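Local coordinates for ribokinase (Arabidopsis thaliana, PDB 6ILS), which catalyses the magnesium-dependent phosphorylation of D-ribose at O-5 by ATP, giving D-ribose 5-phosphate for nucleotide synthesis and the pentose phosphate pathway, at residues R88-E93 / M118-E123; V164-G169 / T173-E178; P188-L193 / E205-A210. One frame throughout, in Å; residues are numbered along the deposited sequence.

Interaction 1 of 3, residues R88-E93 / M118-E123; sequences RSVNNE and MKAWPE
Val90 and Ala120 meet at the border of the large mixed sheet of the PfkB fold, where the end of strand 87-90, outermost in that sheet within the chain, faces the residues leaving the short helix 116-119. In the tight, apolar part the methyl of Ala120 sits against both branches of Val90, nearer CG2, with Val90 CG2 to Ala120 CB at 3.7 Å; Ala120 also leans on Arg61 of the neighbouring strand 56-63. On the solvent side, Glu93 folds over Lys119 instead of pairing with it. A bend at chi2 (-72°) lays its carboxylate against the aliphatic start of the lysine, Glu93 CD lying 3.6 Å from Lys119 CB, and the two side chains cross at nearly a right angle. The extended lysine carries its amine onward, leaving Glu93 OE1 and Lys119 NZ 5.0 Å apart; the opposite charges probably still attract, but across water. NZ also makes a weak hydrogen bond to Lys32 O of the second subunit, so this loose edge borders the dimer contact. Two waters link the residues. One spans the charges, donating to Glu93 OE1 and accepting from Lys119 NZ; the other donates to Lys119 O and, at 3.1 Å, to Glu93 OE2.

Interaction 2 of 3, residues V164-G169 / T173-E178; sequences VILDVG and TPIPNE
With chi1 near -51°, Ile175 sends its two branches to different targets: CG2 lies anti to its own backbone N and faces Leu166, while CG1, anti to the carbonyl carbon, carries CD1 on to Val168. Leu166 reaches across by a chi1 of 172°, its CD2 methyl lying 4.2 Å from Ile175 CG2 as the two side chains run past each other in opposite directions. Val168 instead crosses the isoleucine at about a right angle and presents both methyls to one carbon, with Val168 CG1 4.0 Å from Ile175 CD1. The contact is buried and purely apolar, with no hydrogen bond between the segments. Beside it, near the end of the strand, Asp167 OD1 accepts from Gly169 N at 2.9 Å in an Asx turn, the N-H coming from well above the carboxylate plane, and the same oxygen forms a salt bridge with Lys225, consistent with a fixed carboxylate close to the nucleotide site. Ile175 lies in the crossover of a beta-alpha-beta unit (strand 164-170, helix 177-180, strand 185-187), just ahead of Pro176 at the N-cap position. Leu166 and Val168 also pack on Leu186 of the parallel strand 185-187, and Leu166 touches Leu141 of strand 138-143 as well.

Interaction 3 of 3, residues P188-L193 / E205-A210; sequences PNETEL and EQISQA. With ATP (adenosine-5'-triphosphate), chain E.
Leu193 spreads its isobutyl group over the methyl of Ala210, with CG and both branches all near it and Leu193 CG 3.8 Å from Ala210 CB. From the same leucine, CD2 also reaches Ile207, touching its CG2 at 3.9 Å, and these two side chains cross at about a right angle. Beyond the segments Ile207 packs on Leu226 and on Phe234 of strand 231-235. The contact joins the first turn of helix 190-197 to helix 204-216 mainly through buried hydrocarbon, with Glu190 OE1 at the margin, 4.4 Å from Ile207 CD1. That first turn is built on a capping box, in which the N-cap Asn189 and Glu192 exchange bonds: Glu192 N donates to Asn189 OD1 at 2.7 Å, almost along the C=O axis, and Asn189 N donates to Glu192 OE1 at 3.1 Å from above the carboxylate plane. Held through OD1, with chi1 of 62° placing CG between the backbone N and the carbonyl carbon, the amide turns its other end to the nucleotide. Asn189 ND2 donates to the gamma-phosphate oxygen O3G of ATP at 2.8 Å and 161°, while Asn189 CB lies 3.2 Å from the beta-phosphate oxygen O2B.

Overall arrangement
The three contacts follow one another along the chain, each closing before the next opens. Interactions 1 and 2 both reach the large mixed sheet, the first at 87-90, one of its two outermost strands within the chain, and the second at strand 164-170, with centres about 22 Å apart. Interactions 2 and 3 lie closer, about 14 Å between centres, and touch: Val168 packs on Pro188, and Glu192 of the capping box lies against Val168 and Gly169. The strand end and the helix start therefore abut beside bound ATP. Interaction 3 lies about 34 Å from interaction 1, centre to centre, so the nucleotide site and the edge where Lys119 weakly meets the second subunit lie on opposite sides of the chain's centre.

Interaction 1 of 3, residues R88-E93 / M118-E123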
loop_
_atom_site.group_PDB
_atom_site.type_symbol
_atom_site.label_atom_id
_atom_site.label_comp_id
_atom_site.label_asym_id
_atom_site.label_seq_id
_atom_site.Cartn_x
_atom_site.Cartn_y
_atom_site.Cartn_z
ATOM N N ARG B 88 -19.292 -4.475 -5.303
ATOM C CA ARG B 88 -19.720 -4.367 -3.917
ATOM C C ARG B 88 -18.514 -4.193 -3.018
ATOM O O ARG B 88 -17.466 -4.789 -3.262
ATOM C CB ARG B 88 -20.513 -5.601 -3.485
ATOM C CG ARG B 88 -21.858 -5.744 -4.150
ATOM C CD ARG B 88 -22.691 -6.817 -3.461
ATOM N NE ARG B 88 -23.953 -7.056 -4.162
ATOM C CZ ARG B 88 -24.916 -7.860 -3.720
ATOM N NH1 ARG B 88 -24.770 -8.504 -2.568
ATOM N NH2 ARG B 88 -26.029 -8.016 -4.429
ATOM N N SER B 89 -18.667 -3.377 -1.976
ATOM C CA SER B 89 -17.596 -3.160 -1.006
ATOM C C SER B 89 -18.008 -3.681 0.376
ATOM O O SER B 89 -19.179 -3.593 0.747
ATOM C CB SER B 89 -17.234 -1.677 -0.930
ATOM O OG SER B 89 -16.915 -1.158 -2.215
ATOM N N VAL B 90 -17.054 -4.238 1.119
ATOM C CA VAL B 90 -17.322 -4.792 2.451
ATOM C C VAL B 90 -16.413 -4.113 3.478
ATOM O O VAL B 90 -15.340 -3.625 3.131
ATOM C CB VAL B 90 -17.099 -6.327 2.502
ATOM C CG1 VAL B 90 -18.075 -7.055 1.576
ATOM C CG2 VAL B 90 -15.647 -6.676 2.152
ATOM N N ASN B 91 -16.817 -4.083 4.744
ATOM C CA ASN B 91 -15.975 -3.412 5.733
ATOM C C ASN B 91 -15.183 -4.382 6.594
ATOM O O ASN B 91 -14.477 -3.965 7.514
ATOM C CB ASN B 91 -16.813 -2.484 6.619
ATOM C CG ASN B 91 -17.942 -3.204 7.340
ATOM O OD1 ASN B 91 -17.844 -4.388 7.666
ATOM N ND2 ASN B 91 -19.026 -2.478 7.602
ATOM N N ASN B 92 -15.285 -5.673 6.290
ATOM C CA ASN B 92 -14.587 -6.686 7.071
ATOM C C ASN B 92 -13.464 -7.397 6.306
ATOM O O ASN B 92 -12.859 -8.334 6.818
ATOM C CB ASN B 92 -15.584 -7.719 7.591
ATOM C CG ASN B 92 -16.226 -8.515 6.476
ATOM O OD1 ASN B 92 -16.242 -8.083 5.319
ATOM N ND2 ASN B 92 -16.769 -9.683 6.816
ATOM N N GLU B 93 -13.201 -6.959 5.075
ATOM C CA GLU B 93 -12.043 -7.443 4.321
ATOM C C GLU B 93 -11.363 -6.259 3.655
ATOM O O GLU B 93 -12.040 -5.321 3.242
ATOM C CB GLU B 93 -12.459 -8.480 3.265
ATOM C CG GLU B 93 -13.087 -9.744 3.831
ATOM C CD GLU B 93 -12.084 -10.640 4.532
ATOM O OE1 GLU B 93 -10.866 -10.421 4.369
ATOM O OE2 GLU B 93 -12.514 -11.583 5.234
ATOM N N MET B 118 -10.768 -12.601 -2.691
ATOM C CA MET B 118 -10.869 -14.020 -2.356
ATOM C C MET B 118 -11.909 -14.302 -1.275
ATOM O O MET B 118 -12.433 -15.414 -1.188
ATOM C CB MET B 118 -9.511 -14.557 -1.904
ATOM C CG MET B 118 -8.477 -14.688 -3.006
ATOM S SD MET B 118 -8.989 -15.779 -4.337
ATOM C CE MET B 118 -8.908 -17.391 -3.556
ATOM N N LYS B 119 -12.230 -13.298 -0.462
ATOM C CA LYS B 119 -12.968 -13.569 0.768
ATOM C C LYS B 119 -14.318 -12.878 0.919
ATOM O O LYS B 119 -15.056 -13.183 1.857
ATOM C CB LYS B 119 -12.071 -13.223 1.960
ATOM C CG LYS B 119 -10.913 -14.209 2.110
ATOM C CD LYS B 119 -9.915 -13.764 3.165
ATOM C CE LYS B 119 -8.853 -14.830 3.396
ATOM N NZ LYS B 119 -7.836 -14.370 4.382
ATOM N N ALA B 120 -14.678 -11.989 0.000
ATOM C CA ALA B 120 -15.902 -11.211 0.171
ATOM C C ALA B 120 -17.032 -11.603 -0.762
ATOM O O ALA B 120 -17.985 -10.845 -0.928
ATOM C CB ALA B 120 -15.601 -9.736 0.000
ATOM N N TRP B 121 -16.918 -12.764 -1.392
ATOM C CA TRP B 121 -17.959 -13.242 -2.284
ATOM C C TRP B 121 -18.963 -14.092 -1.511
ATOM O O TRP B 121 -18.590 -14.767 -0.564
ATOM C CB TRP B 121 -17.354 -14.065 -3.423
ATOM C CG TRP B 121 -16.461 -13.283 -4.357
ATOM C CD1 TRP B 121 -15.099 -13.143 -4.279
ATOM C CD2 TRP B 121 -16.875 -12.542 -5.506
ATOM N NE1 TRP B 121 -14.645 -12.346 -5.316
ATOM C CE2 TRP B 121 -15.715 -11.977 -6.087
ATOM C CE3 TRP B 121 -18.111 -12.310 -6.114
ATOM C CZ2 TRP B 121 -15.764 -11.203 -7.243
ATOM C CZ3 TRP B 121 -18.158 -11.529 -7.256
ATOM C CH2 TRP B 121 -16.982 -10.984 -7.810
ATOM N N PRO B 122 -20.232 -14.084 -1.933
ATOM C CA PRO B 122 -21.170 -14.982 -1.249
ATOM C C PRO B 122 -20.859 -16.438 -1.571
ATOM O O PRO B 122 -20.244 -16.725 -2.604
ATOM C CB PRO B 122 -22.524 -14.570 -1.816
ATOM C CG PRO B 122 -22.200 -14.136 -3.213
ATOM C CD PRO B 122 -20.825 -13.484 -3.139
ATOM N N GLU B 123 -21.257 -17.345 -0.689
ATOM C CA GLU B 123 -21.086 -18.767 -0.932
ATOM C C GLU B 123 -21.813 -19.157 -2.220
ATOM O O GLU B 123 -21.295 -19.921 -3.035
ATOM C CB GLU B 123 -21.607 -19.575 0.259
ATOM C CG GLU B 123 -21.838 -21.051 -0.042
ATOM C CD GLU B 123 -22.147 -21.873 1.202
ATOM O OE1 GLU B 123 -21.925 -21.367 2.325
ATOM O OE2 GLU B 123 -22.622 -23.021 1.055
HETATM O O HOH W 1 -15.481 -12.338 4.808
HETATM O O HOH W 2 -7.961 -11.094 4.232
#

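Interaction 2 of 3, residues V164-G169 / T173-E178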
loop_
_atom_site.group_PDB
_atom_site.type_symbol
_atom_site.label_atom_id
_atom_site.label_comp_id
_atom_site.label_asym_id
_atom_site.label_seq_id
_atom_site.Cartn_x
_atom_site.Cartn_y
_atom_site.Cartn_z
ATOM N N VAL B 164 -17.597 -17.328 -23.036
ATOM C CA VAL B 164 -16.880 -17.119 -21.788
ATOM C C VAL B 164 -15.406 -17.371 -21.985
ATOM O O VAL B 164 -15.009 -18.449 -22.449
ATOM C CB VAL B 164 -17.396 -18.050 -20.670
ATOM C CG1 VAL B 164 -16.629 -17.810 -19.376
ATOM C CG2 VAL B 164 -18.878 -17.841 -20.465
ATOM N N ILE B 165 -14.595 -16.380 -21.632
ATOM C CA ILE B 165 -13.146 -16.487 -21.720
ATOM C C ILE B 165 -12.534 -16.557 -20.335
ATOM O O ILE B 165 -12.813 -15.711 -19.478
ATOM C CB ILE B 165 -12.530 -15.265 -22.496
ATOM C CG1 ILE B 165 -13.156 -15.162 -23.888
ATOM C CG2 ILE B 165 -11.012 -15.389 -22.543
ATOM C CD1 ILE B 165 -12.648 -13.981 -24.721
ATOM N N LEU B 166 -11.703 -17.566 -20.114
ATOM C CA LEU B 166 -10.980 -17.698 -18.876
ATOM C C LEU B 166 -9.499 -17.453 -19.108
ATOM O O LEU B 166 -8.809 -18.228 -19.783
ATOM C CB LEU B 166 -11.208 -19.086 -18.246
ATOM C CG LEU B 166 -10.343 -19.399 -17.031
ATOM C CD1 LEU B 166 -10.705 -18.516 -15.817
ATOM C CD2 LEU B 166 -10.466 -20.896 -16.654
ATOM N N ASP B 167 -9.026 -16.345 -18.553
ATOM C CA ASP B 167 -7.614 -16.015 -18.540
ATOM C C ASP B 167 -7.025 -16.842 -17.422
ATOM O O ASP B 167 -7.606 -16.915 -16.333
ATOM C CB ASP B 167 -7.430 -14.498 -18.341
ATOM C CG ASP B 167 -5.997 -14.094 -18.043
ATOM O OD1 ASP B 167 -5.061 -14.858 -18.338
ATOM O OD2 ASP B 167 -5.806 -12.982 -17.491
ATOM N N VAL B 168 -5.899 -17.492 -17.687
ATOM C CA VAL B 168 -5.347 -18.440 -16.726
ATOM C C VAL B 168 -4.484 -17.692 -15.730
ATOM O O VAL B 168 -4.086 -18.230 -14.699
ATOM C CB VAL B 168 -4.560 -19.571 -17.446
ATOM C CG1 VAL B 168 -4.003 -20.574 -16.454
ATOM C CG2 VAL B 168 -5.482 -20.285 -18.384
ATOM N N GLY B 169 -4.235 -16.414 -16.012
ATOM C CA GLY B 169 -3.450 -15.591 -15.112
ATOM C C GLY B 169 -4.051 -15.528 -13.718
ATOM O O GLY B 169 -5.276 -15.462 -13.558
ATOM N N THR B 173 -2.624 -22.731 -9.125
ATOM C CA THR B 173 -3.260 -24.003 -8.797
ATOM C C THR B 173 -3.880 -24.649 -10.035
ATOM O O THR B 173 -4.196 -23.954 -11.008
ATOM C CB THR B 173 -4.348 -23.818 -7.729
ATOM O OG1 THR B 173 -5.369 -22.951 -8.234
ATOM C CG2 THR B 173 -3.751 -23.228 -6.462
ATOM N N PRO B 174 -4.054 -25.987 -10.009
ATOM C CA PRO B 174 -4.720 -26.635 -11.147
ATOM C C PRO B 174 -6.108 -26.056 -11.370
ATOM O O PRO B 174 -6.751 -25.614 -10.423
ATOM C CB PRO B 174 -4.797 -28.106 -10.721
ATOM C CG PRO B 174 -3.677 -28.273 -9.748
ATOM C CD PRO B 174 -3.584 -26.967 -9.011
ATOM N N ILE B 175 -6.554 -26.031 -12.616
ATOM C CA ILE B 175 -7.891 -25.552 -12.924
ATOM C C ILE B 175 -8.895 -26.692 -12.793
ATOM O O ILE B 175 -8.714 -27.749 -13.391
ATOM C CB ILE B 175 -7.984 -24.971 -14.348
ATOM C CG1 ILE B 175 -6.866 -23.949 -14.595
ATOM C CG2 ILE B 175 -9.368 -24.378 -14.584
ATOM C CD1 ILE B 175 -6.793 -23.474 -16.041
ATOM N N PRO B 176 -9.961 -26.481 -12.016
ATOM C CA PRO B 176 -11.003 -27.501 -11.871
ATOM C C PRO B 176 -11.648 -27.826 -13.208
ATOM O O PRO B 176 -11.968 -26.913 -13.965
ATOM C CB PRO B 176 -12.020 -26.837 -10.941
ATOM C CG PRO B 176 -11.258 -25.764 -10.235
ATOM C CD PRO B 176 -10.244 -25.278 -11.211
ATOM N N ASN B 177 -11.850 -29.107 -13.495
ATOM C CA ASN B 177 -12.404 -29.505 -14.787
ATOM C C ASN B 177 -13.813 -29.025 -14.963
ATOM O O ASN B 177 -14.284 -28.831 -16.080
ATOM C CB ASN B 177 -12.353 -31.026 -14.939
ATOM C CG ASN B 177 -10.955 -31.520 -15.144
ATOM O OD1 ASN B 177 -10.259 -31.056 -16.045
ATOM N ND2 ASN B 177 -10.511 -32.429 -14.289
ATOM N N GLU B 178 -14.491 -28.847 -13.840
ATOM C CA GLU B 178 -15.824 -28.304 -13.837
ATOM C C GLU B 178 -15.779 -26.902 -14.446
ATOM O O GLU B 178 -16.705 -26.475 -15.131
ATOM C CB GLU B 178 -16.364 -28.277 -12.410
ATOM C CG GLU B 178 -17.803 -27.899 -12.309
ATOM C CD GLU B 178 -18.271 -27.921 -10.880
ATOM O OE1 GLU B 178 -17.409 -28.065 -9.981
ATOM O OE2 GLU B 178 -19.494 -27.792 -10.654
#

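Interaction 3 of 3, residues P188-L193 / E205-A210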
loop_
_atom_site.group_PDB
_atom_site.type_symbol
_atom_site.label_atom_id
_atom_site.label_comp_id
_atom_site.label_asym_id
_atom_site.label_seq_id
_atom_site.Cartn_x
_atom_site.Cartn_y
_atom_site.Cartn_z
ATOM N N PRO B 188 -4.169 -19.038 -21.833
ATOM C CA PRO B 188 -2.928 -19.137 -21.076
ATOM C C PRO B 188 -1.753 -18.526 -21.811
ATOM O O PRO B 188 -1.784 -18.455 -23.040
ATOM C CB PRO B 188 -2.716 -20.643 -20.973
ATOM C CG PRO B 188 -3.183 -21.122 -22.319
ATOM C CD PRO B 188 -4.357 -20.215 -22.705
ATOM N N ASN B 189 -0.724 -18.129 -21.077
ATOM C CA ASN B 189 0.563 -17.905 -21.706
ATOM C C ASN B 189 1.305 -19.240 -21.778
ATOM O O ASN B 189 0.742 -20.285 -21.443
ATOM C CB ASN B 189 1.394 -16.839 -20.969
ATOM C CG ASN B 189 1.745 -17.217 -19.538
ATOM O OD1 ASN B 189 1.709 -18.384 -19.147
ATOM N ND2 ASN B 189 2.100 -16.213 -18.748
ATOM N N GLU B 190 2.553 -19.196 -22.235
ATOM C CA GLU B 190 3.372 -20.399 -22.393
ATOM C C GLU B 190 3.566 -21.148 -21.080
ATOM O O GLU B 190 3.429 -22.370 -21.019
ATOM C CB GLU B 190 4.743 -20.036 -22.968
ATOM C CG GLU B 190 4.679 -19.460 -24.368
ATOM C CD GLU B 190 6.043 -19.073 -24.913
ATOM O OE1 GLU B 190 6.847 -19.981 -25.227
ATOM O OE2 GLU B 190 6.308 -17.856 -25.022
ATOM N N THR B 191 3.900 -20.408 -20.035
ATOM C CA THR B 191 4.177 -21.017 -18.737
ATOM C C THR B 191 2.907 -21.591 -18.101
ATOM O O THR B 191 2.923 -22.685 -17.537
ATOM C CB THR B 191 4.823 -20.004 -17.810
ATOM O OG1 THR B 191 6.003 -19.495 -18.442
ATOM C CG2 THR B 191 5.195 -20.647 -16.473
ATOM N N GLU B 192 1.799 -20.866 -18.214
ATOM C CA GLU B 192 0.526 -21.340 -17.687
ATOM C C GLU B 192 0.043 -22.564 -18.440
ATOM O O GLU B 192 -0.540 -23.475 -17.850
ATOM C CB GLU B 192 -0.526 -20.230 -17.747
ATOM C CG GLU B 192 -0.189 -19.093 -16.800
ATOM C CD GLU B 192 -0.875 -17.780 -17.137
ATOM O OE1 GLU B 192 -1.593 -17.694 -18.163
ATOM O OE2 GLU B 192 -0.682 -16.831 -16.350
ATOM N N LEU B 193 0.289 -22.594 -19.747
ATOM C CA LEU B 193 -0.137 -23.726 -20.557
ATOM C C LEU B 193 0.662 -24.971 -20.185
ATOM O O LEU B 193 0.117 -26.065 -20.128
ATOM C CB LEU B 193 0.030 -23.422 -22.045
ATOM C CG LEU B 193 -0.290 -24.544 -23.037
ATOM C CD1 LEU B 193 -1.751 -24.948 -23.003
ATOM C CD2 LEU B 193 0.122 -24.082 -24.447
ATOM N N GLU B 205 5.463 -26.903 -31.992
ATOM C CA GLU B 205 4.959 -28.271 -31.989
ATOM C C GLU B 205 4.519 -28.669 -30.581
ATOM O O GLU B 205 3.431 -29.197 -30.397
ATOM C CB GLU B 205 6.016 -29.250 -32.499
ATOM C CG GLU B 205 5.579 -30.702 -32.429
ATOM C CD GLU B 205 4.440 -31.025 -33.388
ATOM O OE1 GLU B 205 4.230 -30.259 -34.360
ATOM O OE2 GLU B 205 3.755 -32.049 -33.165
ATOM N N GLN B 206 5.380 -28.417 -29.599
ATOM C CA GLN B 206 5.057 -28.699 -28.197
ATOM C C GLN B 206 3.807 -27.943 -27.738
ATOM O O GLN B 206 2.929 -28.504 -27.081
ATOM C CB GLN B 206 6.247 -28.343 -27.297
ATOM C CG GLN B 206 7.387 -29.354 -27.387
ATOM C CD GLN B 206 8.593 -28.983 -26.544
ATOM O OE1 GLN B 206 8.769 -27.830 -26.147
ATOM N NE2 GLN B 206 9.442 -29.971 -26.271
ATOM N N ILE B 207 3.729 -26.671 -28.104
ATOM C CA ILE B 207 2.561 -25.861 -27.742
ATOM C C ILE B 207 1.299 -26.459 -28.349
ATOM O O ILE B 207 0.294 -26.597 -27.680
ATOM C CB ILE B 207 2.741 -24.398 -28.188
ATOM C CG1 ILE B 207 3.840 -23.737 -27.346
ATOM C CG2 ILE B 207 1.432 -23.638 -28.105
ATOM C CD1 ILE B 207 4.322 -22.390 -27.882
ATOM N N SER B 208 1.362 -26.847 -29.618
ATOM C CA SER B 208 0.206 -27.442 -30.284
ATOM C C SER B 208 -0.252 -28.727 -29.608
ATOM O O SER B 208 -1.451 -29.010 -29.535
ATOM C CB SER B 208 0.534 -27.721 -31.759
ATOM O OG SER B 208 0.985 -26.529 -32.381
ATOM N N GLN B 209 0.704 -29.501 -29.113
ATOM C CA GLN B 209 0.370 -30.735 -28.420
ATOM C C GLN B 209 -0.119 -30.452 -26.998
ATOM O O GLN B 209 -0.965 -31.178 -26.468
ATOM C CB GLN B 209 1.574 -31.679 -28.410
ATOM C CG GLN B 209 1.854 -32.277 -29.787
ATOM C CD GLN B 209 0.573 -32.637 -30.530
ATOM O OE1 GLN B 209 -0.135 -33.575 -30.163
ATOM N NE2 GLN B 209 0.263 -31.874 -31.577
ATOM N N ALA B 210 0.402 -29.396 -26.380
ATOM C CA ALA B 210 -0.130 -28.995 -25.081
ATOM C C ALA B 210 -1.587 -28.557 -25.255
ATOM O O ALA B 210 -2.438 -28.873 -24.418
ATOM C CB ALA B 210 0.716 -27.887 -24.464
HETATM P PG ATP E . 0.825 -12.729 -19.918
HETATM O O1G ATP E . -0.500 -13.386 -19.779
HETATM O O2G ATP E . 0.805 -11.343 -19.292
HETATM O O3G ATP E . 1.895 -13.507 -19.217
HETATM P PB ATP E . 2.558 -12.888 -22.127
HETATM O O1B ATP E . 2.451 -12.746 -23.582
HETATM O O2B ATP E . 3.060 -14.233 -21.866
HETATM O O3B ATP E . 1.125 -12.671 -21.493
HETATM P PA ATP E . 4.310 -10.577 -21.911
HETATM O O1A ATP E . 5.647 -10.983 -22.520
HETATM O O2A ATP E . 4.536 -9.621 -20.768
HETATM O O3A ATP E . 3.555 -11.863 -21.376
HETATM O "O5'" ATP E . 3.453 -9.848 -23.001
HETATM C "C5'" ATP E . 2.120 -9.467 -22.724
HETATM C "C4'" ATP E . 1.470 -8.980 -24.087
HETATM O "O4'" ATP E . 2.335 -7.848 -24.684
HETATM C "C3'" ATP E . 1.498 -9.930 -24.922
HETATM O "O3'" ATP E . 0.312 -9.908 -25.737
HETATM C "C2'" ATP E . 2.812 -9.672 -25.901
HETATM O "O2'" ATP E . 2.557 -10.372 -27.153
HETATM C "C1'" ATP E . 2.926 -8.412 -26.002
HETATM N N9 ATP E . 4.347 -8.019 -25.977
HETATM C C8 ATP E . 5.477 -8.292 -25.260
HETATM N N7 ATP E . 6.490 -7.557 -25.792
HETATM C C5 ATP E . 5.981 -6.821 -26.834
HETATM C C6 ATP E . 6.576 -5.915 -27.710
HETATM N N6 ATP E . 7.951 -5.500 -27.749
HETATM N N1 ATP E . 5.839 -5.336 -28.656
HETATM C C2 ATP E . 4.492 -5.616 -28.761
HETATM N N3 ATP E . 3.899 -6.493 -27.912
HETATM C C4 ATP E . 4.657 -7.100 -26.947
#